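Extracellular solute-binding protein family 1 (Alicyclobacillus acidocaldarius subsp. acidocaldarius, PDB 4OVJ) probably binds a small solute outside the cell, perhaps a sugar, and hands it to an ABC transporter for import. Local coordinates at residues F188-R193 with A278-Q283; V158-W163 with A192-Q197; L258-Y263 with Y291-Q296; E183-F188 with H198-S203. One frame throughout, in Å; residues are numbered along the deposited sequence.

Contact 1 of 4, residues F188-R193 with A278-Q283; sequences FGYWAR and ALPPTQ
Tyr190 reaches from helix 185-194 to the loop 278-283 and ends on the carbonyl oxygen of Pro281, with its ring against Pro280. Its CB leaves the helix toward that loop, and with CG anti to the backbone N (chi1 176°) the ring is carried on to the loop. The outer half of the ring does the touching. CE1 lies 4.1 Å from Pro280 CG, and CZ packs 3.8 Å from Pro280 CB. Tyr190 and Pro280 cross obliquely. On the other flank, CE2 is 3.4 Å from Pro281 O. At the tip, Tyr190 OH donates a hydrogen bond of 2.7 Å to Pro281 O. That oxygen sits near the plane of the phenol at its edge, while the hydroxyl stands 46° above the carbonyl plane, away from either lone pair. Pro281 O is gripped a second time by Gln194 NE2, and the neighbouring Pro280 O is taken by Arg157 NE; prolines have no N-H to give, and here their carbonyls carry the polar contacts. A phenylalanine in place of Tyr190 would probably keep the packing on Pro280 but leave Pro281 O with Gln194 as its remaining partner of the two. The next residue, Trp191, brings CH2 within 4.3 Å of Gln283 OE1, a loose contact. Most of the contact is buried: helix 185-194 lies against the loop that leaves strand 275-278, and Trp160 of helix 160-174 packs against both Tyr190 and Pro281.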
# COMPACT_ATOMS: atom_id res chain seq x y z
N PHE A 188 -12.93 -1.15 -4.08
CA PHE A 188 -13.74 -2.31 -4.37
C PHE A 188 -12.99 -3.62 -4.04
O PHE A 188 -13.59 -4.57 -3.53
CB PHE A 188 -14.25 -2.34 -5.82
CG PHE A 188 -15.05 -3.57 -6.10
CD1 PHE A 188 -16.20 -3.83 -5.38
CD2 PHE A 188 -14.60 -4.52 -7.01
CE1 PHE A 188 -16.90 -5.01 -5.56
CE2 PHE A 188 -15.31 -5.69 -7.20
CZ PHE A 188 -16.46 -5.94 -6.48
N GLY A 189 -11.69 -3.66 -4.30
CA GLY A 189 -10.87 -4.81 -3.94
C GLY A 189 -10.99 -5.18 -2.47
O GLY A 189 -11.09 -6.34 -2.12
N TYR A 190 -11.00 -4.16 -1.62
CA TYR A 190 -11.19 -4.30 -0.18
C TYR A 190 -12.56 -4.93 0.14
O TYR A 190 -12.64 -5.92 0.85
CB TYR A 190 -11.02 -2.94 0.48
CG TYR A 190 -11.27 -2.89 1.96
CD1 TYR A 190 -10.32 -3.32 2.87
CD2 TYR A 190 -12.48 -2.41 2.45
CE1 TYR A 190 -10.57 -3.27 4.24
CE2 TYR A 190 -12.73 -2.36 3.81
CZ TYR A 190 -11.77 -2.78 4.69
OH TYR A 190 -12.03 -2.74 6.03
N TRP A 191 -13.61 -4.38 -0.45
CA TRP A 191 -14.97 -4.94 -0.34
C TRP A 191 -15.06 -6.38 -0.83
O TRP A 191 -15.65 -7.22 -0.16
CB TRP A 191 -15.93 -4.04 -1.14
CG TRP A 191 -17.38 -4.42 -1.10
CD1 TRP A 191 -18.01 -5.35 -1.86
CD2 TRP A 191 -18.40 -3.82 -0.28
NE1 TRP A 191 -19.35 -5.38 -1.57
CE2 TRP A 191 -19.62 -4.45 -0.61
CE3 TRP A 191 -18.40 -2.79 0.66
CZ2 TRP A 191 -20.83 -4.10 -0.00
CZ3 TRP A 191 -19.61 -2.44 1.28
CH2 TRP A 191 -20.80 -3.10 0.95
N ALA A 192 -14.48 -6.65 -1.99
CA ALA A 192 -14.52 -7.99 -2.54
C ALA A 192 -13.87 -8.97 -1.59
O ALA A 192 -14.41 -10.05 -1.35
CB ALA A 192 -13.83 -8.05 -3.88
N ARG A 193 -12.72 -8.60 -1.04
CA ARG A 193 -12.00 -9.48 -0.10
C ARG A 193 -12.85 -9.76 1.15
O ARG A 193 -12.85 -10.88 1.66
CB ARG A 193 -10.66 -8.88 0.28
CG ARG A 193 -9.59 -9.04 -0.81
CD ARG A 193 -8.42 -8.11 -0.58
NE ARG A 193 -7.85 -8.20 0.78
CZ ARG A 193 -6.83 -8.98 1.16
NH1 ARG A 193 -6.20 -9.79 0.32
NH2 ARG A 193 -6.43 -8.94 2.43
N ALA A 278 -8.82 6.09 11.33
CA ALA A 278 -9.50 4.86 11.75
C ALA A 278 -9.20 3.77 10.75
O ALA A 278 -8.92 4.05 9.58
CB ALA A 278 -10.99 5.08 11.84
N LEU A 279 -9.26 2.52 11.20
CA LEU A 279 -9.24 1.42 10.24
C LEU A 279 -10.54 1.45 9.43
O LEU A 279 -11.58 1.87 9.93
CB LEU A 279 -9.09 0.08 10.94
CG LEU A 279 -7.76 -0.11 11.68
CD1 LEU A 279 -7.79 -1.43 12.44
CD2 LEU A 279 -6.57 -0.03 10.73
N PRO A 280 -10.49 0.99 8.17
CA PRO A 280 -11.69 1.06 7.34
C PRO A 280 -12.79 0.10 7.81
O PRO A 280 -12.53 -0.87 8.54
CB PRO A 280 -11.19 0.72 5.93
CG PRO A 280 -9.78 0.32 6.05
CD PRO A 280 -9.31 0.46 7.46
N PRO A 281 -14.04 0.39 7.42
CA PRO A 281 -15.15 -0.36 7.99
C PRO A 281 -15.16 -1.83 7.63
O PRO A 281 -14.60 -2.23 6.62
CB PRO A 281 -16.38 0.34 7.42
CG PRO A 281 -15.93 1.70 7.11
CD PRO A 281 -14.53 1.53 6.62
N THR A 282 -15.82 -2.60 8.48
CA THR A 282 -15.89 -4.03 8.34
C THR A 282 -17.22 -4.50 7.78
O THR A 282 -18.22 -3.78 7.80
CB THR A 282 -15.66 -4.70 9.71
OG1 THR A 282 -16.66 -4.27 10.64
CG2 THR A 282 -14.30 -4.36 10.25
N GLN A 283 -17.22 -5.75 7.29
CA GLN A 283 -18.43 -6.40 6.82
C GLN A 283 -18.84 -7.50 7.80
O GLN A 283 -18.18 -8.51 7.89
CB GLN A 283 -18.20 -7.03 5.45
CG GLN A 283 -19.38 -7.82 4.92
CD GLN A 283 -20.63 -6.99 4.83
OE1 GLN A 283 -20.65 -5.96 4.15
NE2 GLN A 283 -21.68 -7.41 5.51

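Contact 2 of 4, residues V158-W163 with A192-Q197; sequences VSWQQW and ARQHGQ
Trp160, in the first turn of helix 160-174, and Gln194, in the last turn of helix 185-194, meet where a capping box opens one helix and a Schellman motif closes the other. The indole and the amide stand almost perpendicular, their planes 88° apart, and the amide comes to the pyrrole edge of the indole rather than over a face. Trp160 NE1 gives its hydrogen to Gln194 OE1 at 2.8 Å in a nearly straight bond, 175° at the hydrogen. The oxygen lies in the indole plane, and the nitrogen in turn lies in the carbonyl plane on a lone pair. Gln194 spans the gap because its chain is extended beyond CG (chi2 176°). With NE2 held by Pro281 O, both ends of the amide are engaged and its rotation is fixed. Ser159 is the N-cap of the box: Gln162 N bonds Ser159 OG, and Ser159 N bonds Gln162 OE1, in the turn that carries Trp160. At the other helix end Gly196, with positive phi, is the C-prime residue, and Ala192 O accepts from His195 N and, on the opposite face of its plane, from Gln197 N at 2.9 Å.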
# COMPACT_ATOMS: atom_id res chain seq x y z
N VAL A 158 -15.75 0.36 12.75
CA VAL A 158 -17.17 0.08 12.69
C VAL A 158 -17.50 -0.73 11.44
O VAL A 158 -16.67 -0.85 10.55
CB VAL A 158 -18.01 1.37 12.70
CG1 VAL A 158 -17.91 2.08 14.04
CG2 VAL A 158 -17.60 2.29 11.57
N SER A 159 -18.72 -1.25 11.39
CA SER A 159 -19.21 -1.92 10.19
C SER A 159 -19.63 -0.89 9.15
O SER A 159 -19.85 0.28 9.46
CB SER A 159 -20.42 -2.77 10.51
OG SER A 159 -21.51 -1.93 10.84
N TRP A 160 -19.76 -1.34 7.91
CA TRP A 160 -20.23 -0.45 6.84
C TRP A 160 -21.59 0.19 7.17
O TRP A 160 -21.80 1.38 6.94
CB TRP A 160 -20.35 -1.22 5.52
CG TRP A 160 -19.05 -1.56 4.86
CD1 TRP A 160 -18.55 -2.79 4.65
CD2 TRP A 160 -18.12 -0.65 4.27
NE1 TRP A 160 -17.36 -2.73 4.00
CE2 TRP A 160 -17.07 -1.41 3.74
CE3 TRP A 160 -18.07 0.75 4.14
CZ2 TRP A 160 -15.98 -0.84 3.09
CZ3 TRP A 160 -17.00 1.32 3.49
CH2 TRP A 160 -15.96 0.52 2.97
N GLN A 161 -22.52 -0.60 7.71
CA GLN A 161 -23.84 -0.04 8.05
C GLN A 161 -23.76 0.92 9.24
O GLN A 161 -24.43 1.96 9.25
CB GLN A 161 -24.85 -1.16 8.29
CG GLN A 161 -25.27 -1.87 6.99
CD GLN A 161 -26.11 -0.96 6.10
OE1 GLN A 161 -27.01 -0.28 6.59
NE2 GLN A 161 -25.81 -0.92 4.80
N GLN A 162 -22.93 0.61 10.23
CA GLN A 162 -22.73 1.55 11.32
C GLN A 162 -22.10 2.85 10.82
O GLN A 162 -22.48 3.94 11.23
CB GLN A 162 -21.86 0.93 12.41
CG GLN A 162 -22.53 -0.21 13.17
CD GLN A 162 -21.56 -1.02 14.03
OE1 GLN A 162 -20.35 -1.02 13.84
NE2 GLN A 162 -22.12 -1.75 14.98
N TRP A 163 -21.14 2.72 9.92
CA TRP A 163 -20.49 3.85 9.30
C TRP A 163 -21.48 4.73 8.53
O TRP A 163 -21.47 5.94 8.68
CB TRP A 163 -19.35 3.36 8.40
CG TRP A 163 -18.52 4.44 7.81
CD1 TRP A 163 -18.28 4.63 6.48
CD2 TRP A 163 -17.78 5.46 8.50
NE1 TRP A 163 -17.43 5.70 6.30
CE2 TRP A 163 -17.10 6.22 7.53
CE3 TRP A 163 -17.61 5.78 9.85
CZ2 TRP A 163 -16.29 7.29 7.85
CZ3 TRP A 163 -16.79 6.85 10.17
CH2 TRP A 163 -16.15 7.60 9.18
N ALA A 192 -14.48 -6.65 -1.99
CA ALA A 192 -14.52 -7.99 -2.54
C ALA A 192 -13.87 -8.97 -1.59
O ALA A 192 -14.41 -10.05 -1.35
CB ALA A 192 -13.83 -8.05 -3.88
N ARG A 193 -12.72 -8.60 -1.04
CA ARG A 193 -12.00 -9.48 -0.10
C ARG A 193 -12.85 -9.76 1.15
O ARG A 193 -12.85 -10.88 1.66
CB ARG A 193 -10.66 -8.88 0.28
CG ARG A 193 -9.59 -9.04 -0.81
CD ARG A 193 -8.42 -8.11 -0.58
NE ARG A 193 -7.85 -8.20 0.78
CZ ARG A 193 -6.83 -8.98 1.16
NH1 ARG A 193 -6.20 -9.79 0.32
NH2 ARG A 193 -6.43 -8.94 2.43
N GLN A 194 -13.60 -8.76 1.61
CA GLN A 194 -14.51 -8.97 2.75
C GLN A 194 -15.60 -10.00 2.45
O GLN A 194 -16.14 -10.62 3.37
CB GLN A 194 -15.18 -7.68 3.17
CG GLN A 194 -14.24 -6.61 3.63
CD GLN A 194 -14.96 -5.33 3.94
OE1 GLN A 194 -15.82 -4.89 3.17
NE2 GLN A 194 -14.66 -4.75 5.09
N HIS A 195 -15.94 -10.14 1.18
CA HIS A 195 -16.96 -11.09 0.74
C HIS A 195 -16.37 -12.40 0.26
O HIS A 195 -17.05 -13.17 -0.41
CB HIS A 195 -17.82 -10.43 -0.34
CG HIS A 195 -18.68 -9.35 0.21
ND1 HIS A 195 -18.20 -8.10 0.53
CD2 HIS A 195 -19.98 -9.36 0.59
CE1 HIS A 195 -19.17 -7.37 1.04
NE2 HIS A 195 -20.26 -8.11 1.09
N GLY A 196 -15.13 -12.68 0.66
CA GLY A 196 -14.48 -13.95 0.34
C GLY A 196 -14.07 -14.06 -1.11
O GLY A 196 -13.83 -15.16 -1.61
N GLN A 197 -13.97 -12.92 -1.77
CA GLN A 197 -13.68 -12.85 -3.21
C GLN A 197 -12.46 -11.94 -3.43
O GLN A 197 -11.80 -11.51 -2.47
CB GLN A 197 -14.94 -12.39 -3.94
CG GLN A 197 -16.04 -13.43 -3.85
CD GLN A 197 -17.39 -12.98 -4.35
OE1 GLN A 197 -17.53 -11.92 -4.95
NE2 GLN A 197 -18.40 -13.81 -4.12

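Contact 3 of 4, residues L258-Y263 with Y291-Q296; sequences LTWVNY and YIKPSQ. With SO4 (sulfate ion), chain B.
Trp260 NE1 donates a hydrogen bond of 2.9 Å to O2 of a sulfate ion, nearly straight at 173°, with the oxygen in the indole plane; the sulfate, probably from the crystallisation liquor, is also bonded by Tyr139 and Ser184. The far side of the indole meets 291-296. Trp260 CH2 lies 3.5 Å from Tyr291 OH and 4.0 Å from Tyr291 CE2, the two side chains crossing at about a right angle. Beside it, the aliphatic part of Lys293 passes the CZ3-CH2 end of the indole, again nearly at right angles: Lys293 CB is 4.0 Å from Trp260 CZ3, and Lys293 CD, oblique to the ring, is 3.9 Å from Trp260 CH2. The lysine is extended to CE and bends at its last torsion (chi4 74°), which carries the ammonium group away from the indole. An alanine at Trp260 would probably deprive the sulfate of one donor and leave Tyr291 and the Lys293 chain without the ring they pack on. Tyr139 stacks on Trp260, and such aromatic walls commonly line the ligand cleft of sugar-binding members of this family, so the sulfate may mark part of that cleft. Strands 256-260 and 293-300 are not paired here: both pair with strand 128-144, and Trp260 bridges the distance between them.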
# COMPACT_ATOMS: atom_id res chain seq x y z
N LEU A 258 -11.71 7.79 2.67
CA LEU A 258 -11.15 6.45 2.76
C LEU A 258 -10.08 6.37 1.69
O LEU A 258 -10.39 6.41 0.50
CB LEU A 258 -12.23 5.40 2.48
CG LEU A 258 -11.74 3.97 2.23
CD1 LEU A 258 -11.05 3.45 3.47
CD2 LEU A 258 -12.89 3.07 1.81
N THR A 259 -8.82 6.33 2.11
CA THR A 259 -7.72 6.34 1.15
C THR A 259 -6.48 5.74 1.80
O THR A 259 -6.53 5.25 2.93
CB THR A 259 -7.43 7.76 0.66
OG1 THR A 259 -6.44 7.72 -0.38
CG2 THR A 259 -6.95 8.63 1.81
N TRP A 260 -5.36 5.77 1.08
CA TRP A 260 -4.12 5.26 1.64
C TRP A 260 -3.63 6.14 2.78
O TRP A 260 -3.66 7.38 2.70
CB TRP A 260 -3.06 5.14 0.55
CG TRP A 260 -3.51 4.19 -0.48
CD1 TRP A 260 -4.21 4.47 -1.63
CD2 TRP A 260 -3.37 2.77 -0.43
NE1 TRP A 260 -4.49 3.29 -2.31
CE2 TRP A 260 -3.98 2.24 -1.59
CE3 TRP A 260 -2.78 1.89 0.49
CZ2 TRP A 260 -4.01 0.87 -1.87
CZ3 TRP A 260 -2.81 0.51 0.21
CH2 TRP A 260 -3.42 0.02 -0.96
N VAL A 261 -3.17 5.49 3.85
CA VAL A 261 -2.84 6.21 5.06
C VAL A 261 -1.72 7.23 4.87
O VAL A 261 -1.69 8.25 5.57
CB VAL A 261 -2.54 5.24 6.23
CG1 VAL A 261 -1.19 4.56 6.06
CG2 VAL A 261 -2.62 5.97 7.56
N ASN A 262 -0.84 6.99 3.90
CA ASN A 262 0.26 7.90 3.57
C ASN A 262 -0.19 9.31 3.26
O ASN A 262 0.57 10.26 3.46
CB ASN A 262 1.09 7.35 2.38
CG ASN A 262 0.42 7.57 1.02
OD1 ASN A 262 -0.50 6.84 0.64
ND2 ASN A 262 0.91 8.54 0.25
N TYR A 263 -1.42 9.45 2.77
CA TYR A 263 -1.96 10.75 2.42
C TYR A 263 -2.21 11.66 3.62
O TYR A 263 -2.43 12.85 3.42
CB TYR A 263 -3.26 10.61 1.61
CG TYR A 263 -3.02 10.26 0.16
CD1 TYR A 263 -2.41 11.16 -0.70
CD2 TYR A 263 -3.44 9.05 -0.35
CE1 TYR A 263 -2.20 10.86 -2.02
CE2 TYR A 263 -3.23 8.73 -1.69
CZ TYR A 263 -2.60 9.64 -2.51
OH TYR A 263 -2.40 9.36 -3.84
N TYR A 291 -5.40 -5.39 3.91
CA TYR A 291 -4.06 -5.92 3.66
C TYR A 291 -3.08 -4.77 3.78
O TYR A 291 -3.45 -3.60 3.68
CB TYR A 291 -3.95 -6.54 2.26
CG TYR A 291 -4.30 -5.57 1.15
CD1 TYR A 291 -5.62 -5.32 0.81
CD2 TYR A 291 -3.31 -4.87 0.47
CE1 TYR A 291 -5.96 -4.41 -0.18
CE2 TYR A 291 -3.63 -3.98 -0.53
CZ TYR A 291 -4.95 -3.74 -0.84
OH TYR A 291 -5.27 -2.84 -1.83
N ILE A 292 -1.82 -5.12 3.99
CA ILE A 292 -0.73 -4.17 3.96
C ILE A 292 -0.06 -4.30 2.61
O ILE A 292 0.31 -5.38 2.20
CB ILE A 292 0.30 -4.45 5.08
CG1 ILE A 292 -0.38 -4.67 6.43
CG2 ILE A 292 1.30 -3.31 5.15
CD1 ILE A 292 -1.27 -3.54 6.88
N LYS A 293 0.09 -3.18 1.91
CA LYS A 293 0.73 -3.19 0.61
C LYS A 293 2.23 -3.00 0.82
O LYS A 293 2.63 -2.01 1.42
CB LYS A 293 0.18 -2.06 -0.24
CG LYS A 293 0.75 -1.98 -1.65
CD LYS A 293 0.07 -0.85 -2.42
CE LYS A 293 0.89 -0.45 -3.64
NZ LYS A 293 0.78 -1.47 -4.70
N PRO A 294 3.06 -3.95 0.36
CA PRO A 294 4.50 -3.74 0.41
C PRO A 294 4.94 -2.77 -0.68
O PRO A 294 4.62 -2.96 -1.86
CB PRO A 294 5.05 -5.15 0.17
CG PRO A 294 4.04 -5.79 -0.73
CD PRO A 294 2.70 -5.19 -0.36
N SER A 295 5.64 -1.71 -0.30
CA SER A 295 6.04 -0.72 -1.29
C SER A 295 7.04 -1.33 -2.28
O SER A 295 6.96 -1.12 -3.48
CB SER A 295 6.68 0.48 -0.61
OG SER A 295 5.76 1.02 0.32
N GLN A 296 7.99 -2.05 -1.71
CA GLN A 296 9.10 -2.65 -2.44
C GLN A 296 9.67 -3.70 -1.51
O GLN A 296 9.20 -3.86 -0.40
CB GLN A 296 10.22 -1.66 -2.78
CG GLN A 296 9.86 -0.21 -2.97
CD GLN A 296 11.08 0.67 -3.08
OE1 GLN A 296 12.11 0.42 -2.41
NE2 GLN A 296 11.00 1.69 -3.91
S SO4 B . -7.21 4.23 -4.71
O1 SO4 B . -7.85 4.36 -6.03
O2 SO4 B . -6.12 3.22 -4.74
O3 SO4 B . -6.62 5.52 -4.32
O4 SO4 B . -8.25 3.84 -3.73

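Contact 4 of 4, residues E183-F188 with H198-S203; sequences ESWQTF and HLYNAS. With SO4 (sulfate ion), chain B.
Leu199 is the bump of this contact, and the hollow is made by Trp185, Gln186 and Phe188 on the first turn of helix 185-194. Its two methyls divide the work. Leu199 CD2 sits over the six-membered ring of Trp185, 3.7 Å from the centroid and only 7° off the normal, a CH-pi contact, and its other flank touches Phe188 CD2 at 3.6 Å. Leu199 CD1 lies over the same indole nearer the pyrrole rim, 3.7 Å from Trp185 CE2, and meets Gln186 OE1 at 3.8 Å. Gln186 reaches this place because its chain folds back at chi2 (-59°), laying the amide against the methyl. Tyr200 closes the indole's outer edge: Trp185 points that edge at the tyrosine face in an offset edge-to-face pair, centroids 5.8 Å apart and planes at 77°. Helix 185-194 itself begins with a capping box, in which Thr187 N bonds Ser184 OG and Ser184 N bonds Thr187 OG1; Ser184 OG also lies 2.9 Å from O4 of the sulfate ion. The chemistry is thus divided. Leucine methyls and aromatic carbons fill the interior, while the polar tips of Trp185 NE1 and Tyr200 OH both bond Asp377 OD1 of helix 377-392, so that one carboxylate oxygen satisfies two buried polar groups and probably draws stability as an anion from them.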
# COMPACT_ATOMS: atom_id res chain seq x y z
N GLU A 183 -15.22 5.43 -4.16
CA GLU A 183 -15.30 4.29 -5.05
C GLU A 183 -14.15 4.30 -6.04
O GLU A 183 -13.94 5.26 -6.79
CB GLU A 183 -16.61 4.26 -5.79
CG GLU A 183 -17.81 3.95 -4.90
CD GLU A 183 -19.12 4.17 -5.63
OE1 GLU A 183 -19.62 5.32 -5.61
OE2 GLU A 183 -19.64 3.20 -6.22
N SER A 184 -13.44 3.19 -6.06
CA SER A 184 -12.32 2.97 -6.97
C SER A 184 -12.13 1.48 -7.05
O SER A 184 -12.63 0.72 -6.21
CB SER A 184 -11.04 3.62 -6.43
OG SER A 184 -10.56 2.95 -5.27
N TRP A 185 -11.38 1.06 -8.04
CA TRP A 185 -11.08 -0.35 -8.23
C TRP A 185 -10.44 -0.95 -6.98
O TRP A 185 -10.82 -2.04 -6.54
CB TRP A 185 -10.17 -0.49 -9.42
CG TRP A 185 -9.78 -1.84 -9.91
CD1 TRP A 185 -8.51 -2.23 -10.20
CD2 TRP A 185 -10.63 -2.95 -10.25
NE1 TRP A 185 -8.51 -3.50 -10.69
CE2 TRP A 185 -9.79 -3.97 -10.74
CE3 TRP A 185 -12.00 -3.18 -10.19
CZ2 TRP A 185 -10.28 -5.22 -11.15
CZ3 TRP A 185 -12.49 -4.40 -10.61
CH2 TRP A 185 -11.64 -5.41 -11.09
N GLN A 186 -9.51 -0.22 -6.36
CA GLN A 186 -8.85 -0.79 -5.20
C GLN A 186 -9.71 -0.74 -3.93
O GLN A 186 -9.62 -1.64 -3.10
CB GLN A 186 -7.45 -0.19 -5.00
CG GLN A 186 -6.47 -0.50 -6.15
CD GLN A 186 -6.24 -1.98 -6.39
OE1 GLN A 186 -6.35 -2.80 -5.48
NE2 GLN A 186 -5.92 -2.34 -7.63
N THR A 187 -10.58 0.26 -3.75
CA THR A 187 -11.49 0.15 -2.60
C THR A 187 -12.53 -0.94 -2.83
O THR A 187 -12.97 -1.59 -1.88
CB THR A 187 -12.20 1.45 -2.18
OG1 THR A 187 -13.10 1.89 -3.20
CG2 THR A 187 -11.21 2.53 -1.83
N PHE A 188 -12.93 -1.15 -4.08
CA PHE A 188 -13.74 -2.31 -4.37
C PHE A 188 -12.99 -3.62 -4.04
O PHE A 188 -13.59 -4.57 -3.53
CB PHE A 188 -14.25 -2.34 -5.82
CG PHE A 188 -15.05 -3.57 -6.10
CD1 PHE A 188 -16.20 -3.83 -5.38
CD2 PHE A 188 -14.60 -4.52 -7.01
CE1 PHE A 188 -16.90 -5.01 -5.56
CE2 PHE A 188 -15.31 -5.69 -7.20
CZ PHE A 188 -16.46 -5.94 -6.48
N HIS A 198 -12.13 -11.69 -4.70
CA HIS A 198 -10.93 -10.94 -5.05
C HIS A 198 -11.17 -10.22 -6.35
O HIS A 198 -12.02 -10.64 -7.12
CB HIS A 198 -9.73 -11.88 -5.22
CG HIS A 198 -9.47 -12.73 -4.02
ND1 HIS A 198 -10.03 -13.98 -3.85
CD2 HIS A 198 -8.76 -12.48 -2.90
CE1 HIS A 198 -9.65 -14.47 -2.68
NE2 HIS A 198 -8.88 -13.58 -2.08
N LEU A 199 -10.41 -9.17 -6.63
CA LEU A 199 -10.52 -8.54 -7.95
C LEU A 199 -10.30 -9.57 -9.05
O LEU A 199 -11.04 -9.61 -10.03
CB LEU A 199 -9.52 -7.39 -8.10
CG LEU A 199 -9.77 -6.21 -7.15
CD1 LEU A 199 -8.73 -5.12 -7.36
CD2 LEU A 199 -11.17 -5.65 -7.30
N TYR A 200 -9.27 -10.40 -8.89
CA TYR A 200 -8.93 -11.43 -9.89
C TYR A 200 -8.87 -12.80 -9.25
O TYR A 200 -8.65 -12.93 -8.06
CB TYR A 200 -7.58 -11.14 -10.53
CG TYR A 200 -7.48 -9.78 -11.15
CD1 TYR A 200 -8.02 -9.53 -12.39
CD2 TYR A 200 -6.86 -8.72 -10.48
CE1 TYR A 200 -7.94 -8.28 -12.97
CE2 TYR A 200 -6.78 -7.47 -11.05
CZ TYR A 200 -7.32 -7.26 -12.30
OH TYR A 200 -7.25 -6.02 -12.90
N ASN A 201 -9.04 -13.83 -10.06
CA ASN A 201 -8.64 -15.14 -9.59
C ASN A 201 -7.10 -15.19 -9.49
O ASN A 201 -6.39 -14.25 -9.92
CB ASN A 201 -9.27 -16.27 -10.43
CG ASN A 201 -8.75 -16.31 -11.85
OD1 ASN A 201 -7.89 -15.53 -12.25
ND2 ASN A 201 -9.27 -17.26 -12.63
N ALA A 202 -6.57 -16.24 -8.89
CA ALA A 202 -5.14 -16.28 -8.54
C ALA A 202 -4.19 -16.13 -9.74
O ALA A 202 -3.13 -15.51 -9.63
CB ALA A 202 -4.82 -17.56 -7.78
N SER A 203 -4.61 -16.66 -10.89
CA SER A 203 -3.81 -16.64 -12.12
C SER A 203 -4.05 -15.38 -12.97
O SER A 203 -3.34 -15.14 -13.95
CB SER A 203 -4.12 -17.89 -12.95
OG SER A 203 -5.51 -18.19 -12.94
S SO4 B . -7.21 4.23 -4.71
O1 SO4 B . -7.85 4.36 -6.03
O2 SO4 B . -6.12 3.22 -4.74
O3 SO4 B . -6.62 5.52 -4.32
O4 SO4 B . -8.25 3.84 -3.73

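Along the chain, the loop into helix 160-174 comes first, and contact 2 closes it onto the end of helix 185-194. Before that end is reached, contact 4 opens at 183-188, and it closes at 198-203, so contacts 2 and 4 cross. Contact 1 opens on the same helix, sharing Phe188 with contact 4 and Ala192 and Arg193 with contact 2, and makes the longest closure, to 278-283, crossing contact 4 as well. Contact 3 opens at 258-263 within that span and ends beyond it at 291-296, crossing contact 1. Helix 185-194 thus joins three contacts, Thr282 backbone bonds tie contact 1 to 158-163, and one sulfate touches contacts 3 and 4.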